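PDB 2E0I: 432aa long hypothetical deoxyribodipyrimidine photolyase from Sulfolobus tokodaii, which probably repairs ultraviolet-induced cyclobutane pyrimidine dimers in DNA by light-driven catalysis, carrying two flavin-adenine dinucleotide molecules, one of them implicated as a light-harvesting cofactor. Local coordinates for residues F53-L58 against T176-E181; S57-D62 against M169-L174; S182-G187 against T304-G309. One frame throughout, in Å; residues are numbered along the deposited sequence.

Interaction 1: F53-L58 against T176-E181. With FAD (flavin-adenine dinucleotide), chain F.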
loop_
_atom_site.group_PDB
_atom_site.type_symbol
_atom_site.label_atom_id
_atom_site.label_comp_id
_atom_site.label_asym_id
_atom_site.label_seq_id
_atom_site.Cartn_x
_atom_site.Cartn_y
_atom_site.Cartn_z
ATOM N N PHE A 53 -9.983 6.814 -2.511
ATOM C CA PHE A 53 -8.846 7.685 -2.297
ATOM C C PHE A 53 -8.213 8.062 -3.630
ATOM O O PHE A 53 -7.853 9.223 -3.853
ATOM C CB PHE A 53 -7.817 6.989 -1.419
ATOM C CG PHE A 53 -6.689 7.880 -0.993
ATOM C CD1 PHE A 53 -5.701 8.242 -1.882
ATOM C CD2 PHE A 53 -6.614 8.353 0.315
ATOM C CE1 PHE A 53 -4.653 9.054 -1.481
ATOM C CE2 PHE A 53 -5.565 9.165 0.721
ATOM C CZ PHE A 53 -4.585 9.513 -0.182
ATOM N N MET A 54 -8.072 7.082 -4.515
ATOM C CA MET A 54 -7.492 7.333 -5.827
ATOM C C MET A 54 -8.401 8.282 -6.637
ATOM O O MET A 54 -7.935 9.271 -7.210
ATOM C CB MET A 54 -7.313 6.007 -6.547
ATOM C CG MET A 54 -6.697 6.112 -7.903
ATOM S SD MET A 54 -6.679 4.483 -8.655
ATOM C CE MET A 54 -8.326 4.447 -9.369
ATOM N N ILE A 55 -9.696 7.979 -6.689
ATOM C CA ILE A 55 -10.643 8.825 -7.403
ATOM C C ILE A 55 -10.591 10.265 -6.832
ATOM O O ILE A 55 -10.516 11.245 -7.575
ATOM C CB ILE A 55 -12.091 8.296 -7.250
ATOM C CG1 ILE A 55 -12.162 6.797 -7.567
ATOM C CG2 ILE A 55 -13.021 9.066 -8.177
ATOM C CD1 ILE A 55 -11.994 6.474 -9.022
ATOM N N ASN A 56 -10.649 10.400 -5.512
ATOM C CA ASN A 56 -10.576 11.733 -4.928
ATOM C C ASN A 56 -9.271 12.427 -5.332
ATOM O O ASN A 56 -9.264 13.611 -5.677
ATOM C CB ASN A 56 -10.677 11.671 -3.406
ATOM C CG ASN A 56 -12.093 11.450 -2.931
ATOM O OD1 ASN A 56 -13.046 11.931 -3.548
ATOM N ND2 ASN A 56 -12.245 10.734 -1.816
ATOM N N SER A 57 -8.166 11.689 -5.291
ATOM C CA SER A 57 -6.889 12.256 -5.672
ATOM C C SER A 57 -6.911 12.618 -7.147
ATOM O O SER A 57 -6.309 13.606 -7.553
ATOM C CB SER A 57 -5.773 11.267 -5.382
ATOM O OG SER A 57 -5.757 10.944 -4.000
ATOM N N LEU A 58 -7.607 11.817 -7.951
ATOM C CA LEU A 58 -7.732 12.093 -9.381
ATOM C C LEU A 58 -8.587 13.346 -9.598
ATOM O O LEU A 58 -8.340 14.116 -10.533
ATOM C CB LEU A 58 -8.350 10.896 -10.118
ATOM C CG LEU A 58 -7.399 9.727 -10.394
ATOM C CD1 LEU A 58 -8.157 8.534 -10.949
ATOM C CD2 LEU A 58 -6.326 10.186 -11.378
ATOM N N THR A 176 -18.382 6.626 -10.777
ATOM C CA THR A 176 -19.115 5.365 -10.697
ATOM C C THR A 176 -18.412 4.393 -9.777
ATOM O O THR A 176 -19.057 3.620 -9.070
ATOM C CB THR A 176 -19.187 4.653 -12.035
ATOM O OG1 THR A 176 -19.575 5.588 -13.055
ATOM C CG2 THR A 176 -20.188 3.507 -11.956
ATOM N N PHE A 177 -17.084 4.430 -9.816
ATOM C CA PHE A 177 -16.252 3.535 -9.032
ATOM C C PHE A 177 -16.055 3.947 -7.587
ATOM O O PHE A 177 -15.611 3.141 -6.776
ATOM C CB PHE A 177 -14.896 3.385 -9.716
ATOM C CG PHE A 177 -14.989 2.881 -11.125
ATOM C CD1 PHE A 177 -15.395 1.572 -11.386
ATOM C CD2 PHE A 177 -14.694 3.720 -12.195
ATOM C CE1 PHE A 177 -15.506 1.110 -12.697
ATOM C CE2 PHE A 177 -14.803 3.270 -13.501
ATOM C CZ PHE A 177 -15.209 1.963 -13.754
ATOM N N LYS A 178 -16.365 5.199 -7.262
ATOM C CA LYS A 178 -16.217 5.670 -5.889
ATOM C C LYS A 178 -17.500 5.256 -5.182
ATOM O O LYS A 178 -18.546 5.889 -5.358
ATOM C CB LYS A 178 -16.044 7.190 -5.855
ATOM C CG LYS A 178 -15.572 7.701 -4.502
ATOM C CD LYS A 178 -15.194 9.170 -4.516
ATOM C CE LYS A 178 -16.417 10.047 -4.554
ATOM N NZ LYS A 178 -16.064 11.473 -4.313
ATOM N N LYS A 179 -17.419 4.183 -4.398
ATOM C CA LYS A 179 -18.586 3.641 -3.705
ATOM C C LYS A 179 -18.643 3.862 -2.200
ATOM O O LYS A 179 -19.722 4.026 -1.636
ATOM C CB LYS A 179 -18.697 2.139 -3.977
ATOM C CG LYS A 179 -18.796 1.768 -5.451
ATOM C CD LYS A 179 -18.859 0.259 -5.607
ATOM C CE LYS A 179 -18.679 -0.187 -7.049
ATOM N NZ LYS A 179 -18.609 -1.679 -7.147
ATOM N N ILE A 180 -17.494 3.848 -1.543
ATOM C CA ILE A 180 -17.456 4.028 -0.104
ATOM C C ILE A 180 -16.119 4.619 0.282
ATOM O O ILE A 180 -15.083 4.001 0.063
ATOM C CB ILE A 180 -17.650 2.684 0.604
ATOM C CG1 ILE A 180 -17.334 2.830 2.089
ATOM C CG2 ILE A 180 -16.773 1.628 -0.041
ATOM C CD1 ILE A 180 -17.419 1.514 2.857
ATOM N N GLU A 181 -16.153 5.813 0.862
ATOM C CA GLU A 181 -14.942 6.532 1.262
ATOM C C GLU A 181 -14.506 6.293 2.708
ATOM O O GLU A 181 -15.331 6.080 3.589
ATOM C CB GLU A 181 -15.145 8.039 1.051
ATOM C CG GLU A 181 -15.486 8.432 -0.387
ATOM C CD GLU A 181 -15.502 9.943 -0.607
ATOM O OE1 GLU A 181 -14.526 10.623 -0.201
ATOM O OE2 GLU A 181 -16.485 10.452 -1.197
HETATM P PA FAD F . -3.276 -3.389 -8.903
HETATM O O1A FAD F . -2.863 -3.798 -7.542
HETATM O O2A FAD F . -4.570 -2.757 -9.241
HETATM O O5B FAD F . -3.612 -4.869 -9.442
HETATM C C5B FAD F . -3.801 -5.108 -10.841
HETATM C C4B FAD F . -3.980 -6.598 -11.144
HETATM O O4B FAD F . -3.116 -7.342 -10.262
HETATM C C3B FAD F . -5.401 -7.071 -10.830
HETATM O O3B FAD F . -5.689 -8.254 -11.581
HETATM C C2B FAD F . -5.277 -7.400 -9.343
HETATM O O2B FAD F . -6.296 -8.334 -8.978
HETATM C C1B FAD F . -3.926 -8.118 -9.361
HETATM N N9A FAD F . -3.322 -8.190 -8.008
HETATM C C8A FAD F . -3.134 -7.165 -7.179
HETATM N N7A FAD F . -2.526 -7.579 -6.071
HETATM C C5A FAD F . -2.318 -8.885 -6.192
HETATM C C6A FAD F . -1.715 -9.849 -5.393
HETATM N N6A FAD F . -1.235 -9.527 -4.197
HETATM N N1A FAD F . -1.648 -11.115 -5.833
HETATM C C2A FAD F . -2.153 -11.456 -7.007
HETATM N N3A FAD F . -2.736 -10.564 -7.789
HETATM C C4A FAD F . -2.832 -9.279 -7.421
HETATM N N1 FAD F . -4.140 2.656 -12.153
HETATM C C2 FAD F . -4.603 2.960 -13.440
HETATM O O2 FAD F . -3.834 3.432 -14.275
HETATM N N3 FAD F . -5.930 2.676 -13.781
HETATM C C4 FAD F . -6.787 2.082 -12.844
HETATM O O4 FAD F . -7.955 1.841 -13.148
HETATM C C4X FAD F . -6.318 1.765 -11.573
HETATM N N5 FAD F . -7.150 1.109 -10.655
HETATM C C5X FAD F . -6.672 0.769 -9.384
HETATM C C6 FAD F . -7.477 0.039 -8.514
HETATM C C7 FAD F . -6.981 -0.386 -7.285
HETATM C C7M FAD F . -7.886 -1.193 -6.349
HETATM C C8 FAD F . -5.673 -0.073 -6.926
HETATM C C8M FAD F . -5.096 -0.526 -5.583
HETATM C C9 FAD F . -4.871 0.664 -7.793
HETATM C C9A FAD F . -5.365 1.089 -9.024
HETATM N N10 FAD F . -4.547 1.785 -9.929
HETATM C C10 FAD F . -5.001 2.056 -11.226
HETATM C "C1'" FAD F . -3.164 2.167 -9.558
HETATM C "C2'" FAD F . -2.162 1.028 -9.739
HETATM O "O2'" FAD F . -1.454 0.815 -8.513
HETATM C "C3'" FAD F . -1.181 1.349 -10.872
HETATM O "O3'" FAD F . -1.896 1.440 -12.109
HETATM C "C4'" FAD F . -0.104 0.268 -10.983
HETATM O "O4'" FAD F . 0.906 0.708 -11.895
HETATM C "C5'" FAD F . -0.702 -1.051 -11.478
HETATM O "O5'" FAD F . -0.025 -2.178 -10.916
HETATM P P FAD F . -0.575 -2.849 -9.559
HETATM O O1P FAD F . 0.171 -4.114 -9.370
HETATM O O2P FAD F . -0.562 -1.851 -8.467
HETATM O O3P FAD F . -2.087 -3.209 -9.976
#

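Interaction 2: S57-D62 against M169-L174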
loop_
_atom_site.group_PDB
_atom_site.type_symbol
_atom_site.label_atom_id
_atom_site.label_comp_id
_atom_site.label_asym_id
_atom_site.label_seq_id
_atom_site.Cartn_x
_atom_site.Cartn_y
_atom_site.Cartn_z
ATOM N N SER A 57 -8.166 11.689 -5.291
ATOM C CA SER A 57 -6.889 12.256 -5.672
ATOM C C SER A 57 -6.911 12.618 -7.147
ATOM O O SER A 57 -6.309 13.606 -7.553
ATOM C CB SER A 57 -5.773 11.267 -5.382
ATOM O OG SER A 57 -5.757 10.944 -4.000
ATOM N N LEU A 58 -7.607 11.817 -7.951
ATOM C CA LEU A 58 -7.732 12.093 -9.381
ATOM C C LEU A 58 -8.587 13.346 -9.598
ATOM O O LEU A 58 -8.340 14.116 -10.533
ATOM C CB LEU A 58 -8.350 10.896 -10.118
ATOM C CG LEU A 58 -7.399 9.727 -10.394
ATOM C CD1 LEU A 58 -8.157 8.534 -10.949
ATOM C CD2 LEU A 58 -6.326 10.186 -11.378
ATOM N N LEU A 59 -9.589 13.551 -8.740
ATOM C CA LEU A 59 -10.433 14.740 -8.849
ATOM C C LEU A 59 -9.594 15.975 -8.545
ATOM O O LEU A 59 -9.674 16.975 -9.267
ATOM C CB LEU A 59 -11.619 14.681 -7.876
ATOM C CG LEU A 59 -12.691 13.637 -8.201
ATOM C CD1 LEU A 59 -13.712 13.582 -7.090
ATOM C CD2 LEU A 59 -13.349 13.960 -9.527
ATOM N N GLU A 60 -8.778 15.901 -7.494
ATOM C CA GLU A 60 -7.926 17.024 -7.113
ATOM C C GLU A 60 -6.924 17.351 -8.223
ATOM O O GLU A 60 -6.703 18.522 -8.551
ATOM C CB GLU A 60 -7.172 16.725 -5.806
ATOM C CG GLU A 60 -7.074 17.945 -4.890
ATOM C CD GLU A 60 -5.911 17.899 -3.885
ATOM O OE1 GLU A 60 -4.736 18.024 -4.308
ATOM O OE2 GLU A 60 -6.181 17.751 -2.669
ATOM N N LEU A 61 -6.328 16.307 -8.802
ATOM C CA LEU A 61 -5.348 16.453 -9.880
ATOM C C LEU A 61 -5.988 17.156 -11.072
ATOM O O LEU A 61 -5.349 17.958 -11.755
ATOM C CB LEU A 61 -4.833 15.078 -10.304
ATOM C CG LEU A 61 -3.852 15.031 -11.477
ATOM C CD1 LEU A 61 -2.512 15.611 -11.038
ATOM C CD2 LEU A 61 -3.688 13.588 -11.964
ATOM N N ASP A 62 -7.257 16.844 -11.320
ATOM C CA ASP A 62 -7.982 17.464 -12.415
ATOM C C ASP A 62 -8.125 18.975 -12.188
ATOM O O ASP A 62 -8.102 19.754 -13.136
ATOM C CB ASP A 62 -9.362 16.830 -12.560
ATOM C CG ASP A 62 -10.163 17.441 -13.699
ATOM O OD1 ASP A 62 -9.783 17.259 -14.876
ATOM O OD2 ASP A 62 -11.173 18.116 -13.409
ATOM N N MET A 169 -13.283 11.444 -22.079
ATOM C CA MET A 169 -14.247 11.706 -21.025
ATOM C C MET A 169 -13.479 12.486 -19.963
ATOM O O MET A 169 -12.261 12.669 -20.070
ATOM C CB MET A 169 -14.738 10.399 -20.398
ATOM C CG MET A 169 -15.390 9.425 -21.346
ATOM S SD MET A 169 -15.878 7.904 -20.515
ATOM C CE MET A 169 -14.406 6.845 -20.815
ATOM N N ASN A 170 -14.184 12.929 -18.931
ATOM C CA ASN A 170 -13.550 13.662 -17.848
ATOM C C ASN A 170 -13.754 12.922 -16.527
ATOM O O ASN A 170 -14.534 11.976 -16.460
ATOM C CB ASN A 170 -14.116 15.073 -17.782
ATOM C CG ASN A 170 -15.607 15.096 -17.922
ATOM O OD1 ASN A 170 -16.328 14.535 -17.092
ATOM N ND2 ASN A 170 -16.092 15.740 -18.979
ATOM N N VAL A 171 -13.048 13.345 -15.484
ATOM C CA VAL A 171 -13.134 12.693 -14.183
ATOM C C VAL A 171 -14.527 12.314 -13.701
ATOM O O VAL A 171 -14.673 11.365 -12.928
ATOM C CB VAL A 171 -12.463 13.537 -13.117
ATOM C CG1 VAL A 171 -10.974 13.439 -13.280
ATOM C CG2 VAL A 171 -12.907 14.973 -13.238
ATOM N N ASP A 172 -15.543 13.049 -14.152
ATOM C CA ASP A 172 -16.929 12.752 -13.776
ATOM C C ASP A 172 -17.202 11.246 -13.932
ATOM O O ASP A 172 -17.827 10.619 -13.083
ATOM C CB ASP A 172 -17.919 13.545 -14.664
ATOM C CG ASP A 172 -18.403 14.867 -14.015
ATOM O OD1 ASP A 172 -19.218 15.589 -14.651
ATOM O OD2 ASP A 172 -17.977 15.187 -12.878
ATOM N N PHE A 173 -16.725 10.676 -15.032
ATOM C CA PHE A 173 -16.908 9.259 -15.323
ATOM C C PHE A 173 -16.428 8.352 -14.205
ATOM O O PHE A 173 -17.041 7.323 -13.939
ATOM C CB PHE A 173 -16.169 8.884 -16.613
ATOM C CG PHE A 173 -16.064 7.403 -16.841
ATOM C CD1 PHE A 173 -17.206 6.636 -17.072
ATOM C CD2 PHE A 173 -14.832 6.766 -16.770
ATOM C CE1 PHE A 173 -17.116 5.247 -17.223
ATOM C CE2 PHE A 173 -14.732 5.379 -16.918
ATOM C CZ PHE A 173 -15.877 4.618 -17.144
ATOM N N LEU A 174 -15.331 8.738 -13.557
ATOM C CA LEU A 174 -14.752 7.941 -12.484
ATOM C C LEU A 174 -15.604 7.827 -11.221
ATOM O O LEU A 174 -15.391 6.914 -10.414
ATOM C CB LEU A 174 -13.357 8.469 -12.138
ATOM C CG LEU A 174 -12.330 8.332 -13.269
ATOM C CD1 LEU A 174 -11.057 9.033 -12.880
ATOM C CD2 LEU A 174 -12.068 6.869 -13.575
#

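Interaction 3: S182-G187 against T304-G309. With FAD (flavin-adenine dinucleotide), chain E.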
loop_
_atom_site.group_PDB
_atom_site.type_symbol
_atom_site.label_atom_id
_atom_site.label_comp_id
_atom_site.label_asym_id
_atom_site.label_seq_id
_atom_site.Cartn_x
_atom_site.Cartn_y
_atom_site.Cartn_z
ATOM N N SER A 182 -13.202 6.324 2.951
ATOM C CA SER A 182 -12.691 6.152 4.303
ATOM C C SER A 182 -12.992 7.422 5.082
ATOM O O SER A 182 -12.719 8.532 4.618
ATOM C CB SER A 182 -11.175 5.943 4.305
ATOM O OG SER A 182 -10.654 6.023 5.626
ATOM N N PRO A 183 -13.559 7.279 6.284
ATOM C CA PRO A 183 -13.863 8.472 7.073
ATOM C C PRO A 183 -12.571 9.119 7.553
ATOM O O PRO A 183 -12.571 10.238 8.064
ATOM C CB PRO A 183 -14.669 7.908 8.236
ATOM C CG PRO A 183 -14.037 6.566 8.450
ATOM C CD PRO A 183 -13.904 6.052 7.030
ATOM N N LEU A 184 -11.468 8.412 7.360
ATOM C CA LEU A 184 -10.175 8.869 7.835
ATOM C C LEU A 184 -9.261 9.584 6.828
ATOM O O LEU A 184 -8.259 10.190 7.217
ATOM C CB LEU A 184 -9.473 7.661 8.450
ATOM C CG LEU A 184 -8.141 7.837 9.141
ATOM C CD1 LEU A 184 -8.242 8.977 10.144
ATOM C CD2 LEU A 184 -7.757 6.518 9.808
ATOM N N PHE A 185 -9.597 9.515 5.544
ATOM C CA PHE A 185 -8.790 10.156 4.507
ATOM C C PHE A 185 -9.693 10.844 3.511
ATOM O O PHE A 185 -10.868 10.503 3.385
ATOM C CB PHE A 185 -7.944 9.133 3.729
ATOM C CG PHE A 185 -6.992 8.353 4.577
ATOM C CD1 PHE A 185 -7.423 7.228 5.260
ATOM C CD2 PHE A 185 -5.672 8.772 4.721
ATOM C CE1 PHE A 185 -6.556 6.527 6.084
ATOM C CE2 PHE A 185 -4.789 8.083 5.543
ATOM C CZ PHE A 185 -5.231 6.958 6.227
ATOM N N ARG A 186 -9.142 11.800 2.782
ATOM C CA ARG A 186 -9.925 12.494 1.783
ATOM C C ARG A 186 -9.198 12.461 0.458
ATOM O O ARG A 186 -9.771 12.814 -0.565
ATOM C CB ARG A 186 -10.208 13.930 2.231
ATOM C CG ARG A 186 -11.069 13.966 3.496
ATOM C CD ARG A 186 -11.413 15.370 3.969
ATOM N NE ARG A 186 -12.467 16.006 3.190
ATOM C CZ ARG A 186 -12.911 17.254 3.354
ATOM N NH1 ARG A 186 -13.885 17.702 2.569
ATOM N NH2 ARG A 186 -12.395 18.057 4.283
ATOM N N GLY A 187 -7.942 12.017 0.478
ATOM C CA GLY A 187 -7.160 11.936 -0.744
ATOM C C GLY A 187 -6.648 13.285 -1.206
ATOM O O GLY A 187 -6.966 14.294 -0.588
ATOM N N THR A 304 -12.309 1.623 8.612
ATOM C CA THR A 304 -11.472 2.745 8.245
ATOM C C THR A 304 -10.524 2.493 7.063
ATOM O O THR A 304 -10.162 3.425 6.338
ATOM C CB THR A 304 -10.670 3.187 9.467
ATOM O OG1 THR A 304 -10.102 4.464 9.211
ATOM C CG2 THR A 304 -9.552 2.222 9.747
ATOM N N GLY A 305 -10.127 1.236 6.875
ATOM C CA GLY A 305 -9.208 0.893 5.802
ATOM C C GLY A 305 -7.769 1.222 6.167
ATOM O O GLY A 305 -6.887 1.274 5.308
ATOM N N TYR A 306 -7.533 1.431 7.459
ATOM C CA TYR A 306 -6.210 1.772 7.959
ATOM C C TYR A 306 -5.980 1.268 9.391
ATOM O O TYR A 306 -6.918 1.121 10.160
ATOM C CB TYR A 306 -6.030 3.302 7.923
ATOM C CG TYR A 306 -4.771 3.782 8.609
ATOM C CD1 TYR A 306 -3.575 3.940 7.900
ATOM C CD2 TYR A 306 -4.745 3.978 9.992
ATOM C CE1 TYR A 306 -2.383 4.275 8.554
ATOM C CE2 TYR A 306 -3.562 4.306 10.655
ATOM C CZ TYR A 306 -2.387 4.448 9.935
ATOM O OH TYR A 306 -1.218 4.723 10.613
ATOM N N ILE A 307 -4.720 0.992 9.717
ATOM C CA ILE A 307 -4.279 0.579 11.049
ATOM C C ILE A 307 -2.778 0.789 11.053
ATOM O O ILE A 307 -2.126 0.562 10.040
ATOM C CB ILE A 307 -4.580 -0.905 11.383
ATOM C CG1 ILE A 307 -4.235 -1.807 10.208
ATOM C CG2 ILE A 307 -6.021 -1.056 11.798
ATOM C CD1 ILE A 307 -4.413 -3.286 10.505
ATOM N N ASN A 308 -2.216 1.236 12.171
ATOM C CA ASN A 308 -0.774 1.475 12.208
ATOM C C ASN A 308 0.045 0.182 12.101
ATOM O O ASN A 308 -0.475 -0.919 12.280
ATOM C CB ASN A 308 -0.384 2.276 13.461
ATOM C CG ASN A 308 -0.234 1.417 14.713
ATOM O OD1 ASN A 308 -0.617 0.241 14.760
ATOM N ND2 ASN A 308 0.326 2.022 15.747
ATOM N N GLY A 309 1.331 0.331 11.801
ATOM C CA GLY A 309 2.198 -0.822 11.627
ATOM C C GLY A 309 2.255 -1.804 12.770
ATOM O O GLY A 309 2.471 -2.991 12.565
HETATM P PA FAD E . 3.964 5.619 10.022
HETATM O O1A FAD E . 3.502 6.986 10.353
HETATM O O2A FAD E . 4.871 4.802 10.857
HETATM O O5B FAD E . 5.023 6.095 8.905
HETATM C C5B FAD E . 6.166 5.306 8.566
HETATM C C4B FAD E . 6.351 5.282 7.048
HETATM O O4B FAD E . 7.484 4.483 6.669
HETATM C C3B FAD E . 5.120 4.651 6.392
HETATM O O3B FAD E . 4.230 5.695 5.991
HETATM C C2B FAD E . 5.749 4.042 5.141
HETATM O O2B FAD E . 6.046 5.073 4.198
HETATM C C1B FAD E . 7.042 3.482 5.734
HETATM N N9A FAD E . 6.814 2.207 6.455
HETATM C C8A FAD E . 6.635 2.046 7.765
HETATM N N7A FAD E . 6.556 0.748 8.049
HETATM C C5A FAD E . 6.683 0.073 6.911
HETATM C C6A FAD E . 6.682 -1.275 6.564
HETATM N N6A FAD E . 6.555 -2.218 7.492
HETATM N N1A FAD E . 6.822 -1.616 5.274
HETATM C C2A FAD E . 6.964 -0.703 4.329
HETATM N N3A FAD E . 6.975 0.586 4.623
HETATM C C4A FAD E . 6.839 1.002 5.891
HETATM N N1 FAD E . 2.104 -0.307 3.827
HETATM C C2 FAD E . 1.543 0.127 2.619
HETATM O O2 FAD E . 1.744 1.267 2.208
HETATM N N3 FAD E . 0.700 -0.726 1.895
HETATM C C4 FAD E . 0.418 -2.003 2.393
HETATM O O4 FAD E . -0.276 -2.772 1.730
HETATM C C4X FAD E . 0.964 -2.422 3.602
HETATM N N5 FAD E . 0.602 -3.667 4.128
HETATM C C5X FAD E . 1.160 -4.113 5.333
HETATM C C6 FAD E . 0.797 -5.362 5.827
HETATM C C7 FAD E . 1.370 -5.832 7.004
HETATM C C7M FAD E . 0.976 -7.222 7.508
HETATM C C8 FAD E . 2.297 -5.047 7.688
HETATM C C8M FAD E . 2.964 -5.548 8.971
HETATM C C9 FAD E . 2.651 -3.798 7.187
HETATM C C9A FAD E . 2.093 -3.322 6.003
HETATM N N10 FAD E . 2.458 -2.070 5.474
HETATM C C10 FAD E . 1.813 -1.585 4.324
HETATM C "C1'" FAD E . 3.492 -1.244 6.147
HETATM C "C2'" FAD E . 3.035 -0.239 7.207
HETATM O "O2'" FAD E . 2.231 -0.885 8.198
HETATM C "C3'" FAD E . 2.275 0.946 6.604
HETATM O "O3'" FAD E . 3.074 1.548 5.582
HETATM C "C4'" FAD E . 1.966 2.006 7.664
HETATM O "O4'" FAD E . 1.210 1.430 8.733
HETATM C "C5'" FAD E . 1.180 3.172 7.062
HETATM O "O5'" FAD E . 0.803 4.117 8.070
HETATM P P FAD E . 1.682 5.433 8.365
HETATM O O1P FAD E . 1.943 6.106 7.073
HETATM O O2P FAD E . 0.982 6.196 9.423
HETATM O O3P FAD E . 3.068 4.835 8.934
#

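Interaction 1: F53-L58 against T176-E181
Ile55 and Lys178 mark the nearest backbone approach, with their CA atoms 6.6 Å apart where one side of helix 48-66 faces an irregular run of chain, 176-181. Asn56 carries the polar part of the contact. Both ends of its side-chain amide are used: OD1 accepts from Lys178 NZ at 3.1 Å, while ND2 donates to Glu181 OE1 at 2.8 Å. The carboxylate oxygen lies almost in the amide plane of Asn56, yet the amide nitrogen reaches that oxygen from above the carboxylate, the two planes being 56° apart. A donor on one end and an acceptor on the other settle which way round the amide sits. Lys178 has its CG anti to the backbone N (chi1 -167°) and a bend further out at chi3, which turns NZ onto OD1 as the two side chains cross at about a right angle. Lys178 NZ also lies 3.3 Å from Glu181 OE2 in a salt bridge, a weak one as a hydrogen bond, closing a three-residue polar network.

The helix belongs to the N-terminal alpha/beta domain of the photolyase fold, and 176-181 to the long connection leading toward the helical FAD-binding domain; a bond from Ser52 OG to Ile180 O ties the same two parts. Next to the network the contact turns apolar: Ile55 CB meets Lys178 CD at 4.2 Å, and Ile55 CD1 meets Phe177 CB at 4.3 Å. From the same helix Met54 reaches the FAD of chain F, its SD lying over the isoalloxazine face, 3.7 Å from C9A.

Interaction 2: S57-D62 against M169-L174
Val171, the residue with the most surface buried here, points its isopropyl group at helix 48-66 and touches three of its residues. Val171 CA lies 6.3 Å from Leu59 CA, the nearest backbone approach. The two methyls take separate places: CG1 rests against Asp62 CB at 3.8 Å and near the backbone oxygen of Leu58, whereas CG2 sits against the carboxylate end of Asp62, 3.6 Å from OD2. Leu59 comes in obliquely, its CD2 placed 3.7 Å from Val171 CB. Leu59 leaves the flank of the helix, and with CG anti to the carbonyl carbon (chi1 -70°) its end is carried toward the valine.

Leu58, one residue back, directs its side chain at Leu174 instead. The two leucines meet through their CD1 methyls at 3.5 Å and cross at about a right angle, and both also pack on Phe33 of strand 28-35. This pair therefore joins the helix, the stretch 171-174, helical in its backbone angles, and the parallel sheet of the alpha/beta domain.

No hydrogen bond links the two segments. The polar end of Asp62 is engaged elsewhere, OD2 in a salt bridge with Arg66 and OD1 with the backbone N of Leu72. The lack of directed bonds implies that the two segments are probably held here by the fit of branched apolar groups, with Asp62 giving Val171 a side to rest on.

Interaction 3: S182-G187 against T304-G309
Ser182 and Thr304 hold the nearest backbones, CA to CA 5.4 Å, where a type I beta turn (Ser182 to Phe185) meets the chain leaving helix 292-304. Ser182 OG donates to Thr304 O at 2.7 Å, in the carbonyl plane and on a lone pair. The same hydroxyl of Ser182, through OG, accepts from Leu184 N at 3.1 Å, an ST turn, so one oxygen both shapes its own loop and joins it to the other. Leu184 lies obliquely across Thr304 and Tyr306, its CD2 methyl 3.9 Å from Tyr306 CD2.

Phe185 brings the edge of its ring to Tyr306, with CE1 3.7 Å from Tyr306 CB, which lies in the plane of the phenylalanine ring. The two rings are oblique, 5.8 Å between centroids and 59° between planes. Tyr306 has CG anti to the backbone N (chi1 171°), which sends the ring past Leu184 and Phe185 toward the FAD of chain E. There Tyr306 OH donates to the phosphate oxygen O2P at 2.9 Å, and O5' approaches the ring edge near its plane. A phenylalanine in place of this tyrosine would keep the ring but lack the hydroxyl, and would probably leave O2P without this donor and the diphosphate less firmly placed.

Past the tyrosine, Asn308 is the N-cap of helix 309-322, its OD1 accepting from Val311 N, and Gly309 N lies near the ribityl oxygen O4'. The contact thus sits where helices 292-304 and 309-322 join: Met300 of the former backs Leu184 and Tyr306, and from helix 48-66 Phe49 touches Ser182 and Phe53 touches Phe185.

How the interactions relate
Interactions 1 and 2 lie side by side on helix 48-66, with centres about 9 Å apart and Ser57 and Leu58 in common; Ile55 CD1 meets Leu174 O at 3.7 Å between them. Interaction 3 is about 13 Å from interaction 1 and about 21 Å from interaction 2, centre to centre. The segments 169-174, 176-181 and 182-187 follow one another along a single connection between helices 140-147 and 189-196. It runs along the helix of the alpha/beta domain, then meets the helical domain at 304-309, where Tyr306 bonds the chain E diphosphate. Phe53 packs on Phe185, so the connection touches both the alpha/beta and the helical domain, and passes by both FAD sites.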